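Local coordinates for protein glutamyl-tRNA(Gln) amidotransferase subunit F, mitochondrial (Saccharomyces cerevisiae, PDB 4N0H) that serves as the F subunit of the mitochondrial glutamyl-tRNA(Gln) amidotransferase, a GatC-like component of a three-chain assembly, at residues C[46-51]-C[65-70]. Sequence-based numbering, arbitrary orientation.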
loop_
_atom_site.group_PDB
_atom_site.type_symbol
_atom_site.label_atom_id
_atom_site.label_comp_id
_atom_site.label_asym_id
_atom_site.label_seq_id
_atom_site.Cartn_x
_atom_site.Cartn_y
_atom_site.Cartn_z
ATOM N N PRO C 46 -21.919 -15.643 -3.515
ATOM C CA PRO C 46 -21.238 -16.434 -2.486
ATOM C C PRO C 46 -22.235 -16.808 -1.398
ATOM O O PRO C 46 -23.207 -16.079 -1.195
ATOM C CB PRO C 46 -20.187 -15.466 -1.936
ATOM C CG PRO C 46 -20.704 -14.106 -2.275
ATOM C CD PRO C 46 -21.397 -14.268 -3.592
ATOM N N SER C 47 -22.003 -17.924 -0.715
ATOM C CA SER C 47 -22.945 -18.410 0.287
ATOM C C SER C 47 -22.961 -17.499 1.506
ATOM O O SER C 47 -22.064 -16.677 1.691
ATOM C CB SER C 47 -22.598 -19.838 0.710
ATOM O OG SER C 47 -21.356 -19.884 1.390
ATOM N N ALA C 48 -23.991 -17.650 2.334
ATOM C CA ALA C 48 -24.114 -16.876 3.561
ATOM C C ALA C 48 -22.952 -17.183 4.499
ATOM O O ALA C 48 -22.526 -16.329 5.275
ATOM C CB ALA C 48 -25.445 -17.176 4.245
ATOM N N GLU C 49 -22.448 -18.412 4.426
ATOM C CA GLU C 49 -21.303 -18.818 5.230
ATOM C C GLU C 49 -20.030 -18.148 4.717
ATOM O O GLU C 49 -19.084 -17.936 5.475
ATOM C CB GLU C 49 -21.146 -20.339 5.215
ATOM N N ALA C 50 -20.014 -17.817 3.428
ATOM C CA ALA C 50 -18.875 -17.123 2.839
ATOM C C ALA C 50 -18.852 -15.666 3.283
ATOM O O ALA C 50 -17.792 -15.115 3.568
ATOM C CB ALA C 50 -18.911 -17.219 1.322
ATOM N N VAL C 51 -20.030 -15.051 3.337
ATOM C CA VAL C 51 -20.153 -13.664 3.772
ATOM C C VAL C 51 -19.777 -13.507 5.246
ATOM O O VAL C 51 -19.079 -12.564 5.620
ATOM C CB VAL C 51 -21.572 -13.112 3.505
ATOM C CG1 VAL C 51 -21.800 -11.803 4.252
ATOM C CG2 VAL C 51 -21.792 -12.923 2.010
ATOM N N ALA C 65 -25.729 -7.165 10.365
ATOM C CA ALA C 65 -25.309 -7.309 8.977
ATOM C C ALA C 65 -26.421 -7.914 8.127
ATOM O O ALA C 65 -27.010 -8.932 8.489
ATOM C CB ALA C 65 -24.050 -8.155 8.884
ATOM N N ASP C 66 -26.704 -7.273 6.998
ATOM C CA ASP C 66 -27.695 -7.771 6.054
ATOM C C ASP C 66 -27.020 -8.757 5.104
ATOM O O ASP C 66 -26.500 -8.364 4.060
ATOM C CB ASP C 66 -28.301 -6.605 5.270
ATOM C CG ASP C 66 -29.613 -6.967 4.598
ATOM O OD1 ASP C 66 -29.809 -8.153 4.256
ATOM O OD2 ASP C 66 -30.450 -6.057 4.409
ATOM N N ILE C 67 -27.041 -10.036 5.470
ATOM C CA ILE C 67 -26.285 -11.063 4.752
ATOM C C ILE C 67 -26.675 -11.198 3.279
ATOM O O ILE C 67 -25.809 -11.271 2.406
ATOM C CB ILE C 67 -26.398 -12.439 5.445
ATOM C CG1 ILE C 67 -25.962 -12.337 6.907
ATOM C CG2 ILE C 67 -25.557 -13.476 4.716
ATOM C CD1 ILE C 67 -24.503 -11.941 7.086
ATOM N N LYS C 68 -27.975 -11.225 3.006
ATOM C CA LYS C 68 -28.460 -11.374 1.637
ATOM C C LYS C 68 -28.057 -10.179 0.777
ATOM O O LYS C 68 -27.698 -10.333 -0.394
ATOM C CB LYS C 68 -29.979 -11.545 1.618
ATOM C CG LYS C 68 -30.518 -12.071 0.299
ATOM C CD LYS C 68 -30.211 -13.552 0.129
ATOM C CE LYS C 68 -31.206 -14.416 0.890
ATOM N NZ LYS C 68 -32.573 -14.309 0.312
ATOM N N GLU C 69 -28.116 -8.990 1.368
ATOM C CA GLU C 69 -27.739 -7.760 0.681
ATOM C C GLU C 69 -26.251 -7.745 0.333
ATOM O O GLU C 69 -25.860 -7.290 -0.742
ATOM C CB GLU C 69 -28.095 -6.544 1.539
ATOM C CG GLU C 69 -27.648 -5.213 0.961
ATOM C CD GLU C 69 -28.164 -4.031 1.762
ATOM O OE1 GLU C 69 -29.165 -4.197 2.491
ATOM O OE2 GLU C 69 -27.566 -2.938 1.663
ATOM N N ILE C 70 -25.426 -8.244 1.249
ATOM C CA ILE C 70 -23.994 -8.363 0.999
ATOM C C ILE C 70 -23.731 -9.391 -0.099
ATOM O O ILE C 70 -22.894 -9.173 -0.974
ATOM C CB ILE C 70 -23.216 -8.744 2.282
ATOM C CG1 ILE C 70 -23.445 -7.696 3.374
ATOM C CG2 ILE C 70 -21.733 -8.874 1.989
ATOM C CD1 ILE C 70 -22.739 -7.997 4.678
#
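Val51 reaches from the first turn of helix 48-57 to two isoleucines, Ile67 and Ile70, that lie one turn apart on helix 67-81. With chi1 at 166°, its CG1 lies anti to the backbone N, which places it between the two isoleucines. Val51 CG1 is 3.7 Å from Ile70 CG2. On the other isoleucine, Ile67 CD1 is 3.9 Å from Val51 CG1. The side chains of Val51 and Ile70 cross at a slant, and Val51 CG2 also approaches Ile70 CG2, at 4.0 Å. Both residues are buried, and branching at CB suits them, placing a carbon on two sides of the stem close to the backbone. Leu55 continues this apolar face and touches both isoleucines.

Toward Ala48 the packing thins. Ala48 CB meets Ile67 CG2 at 3.7 Å; the small side chain is consistent with the close approach of the helix starts, 6.3 Å between Ala48 CA and Ile67 CA. Ser47 and Asp66, both exposed, lie on the outer flanks of their own helix starts, with CB turned away from the other segment. Both are N-caps: a short side chain with an acceptor oxygen can reach a first-turn N-H whose usual carbonyl partner, four residues back, lies before the helix. The bonds are weak, Ala50 N to Ser47 OG at 3.2 Å and Glu69 N to Asp66 OD1 at 3.5 Å. The arrangement is helix-loop-helix, the N-terminal turns packed through aliphatic side chains.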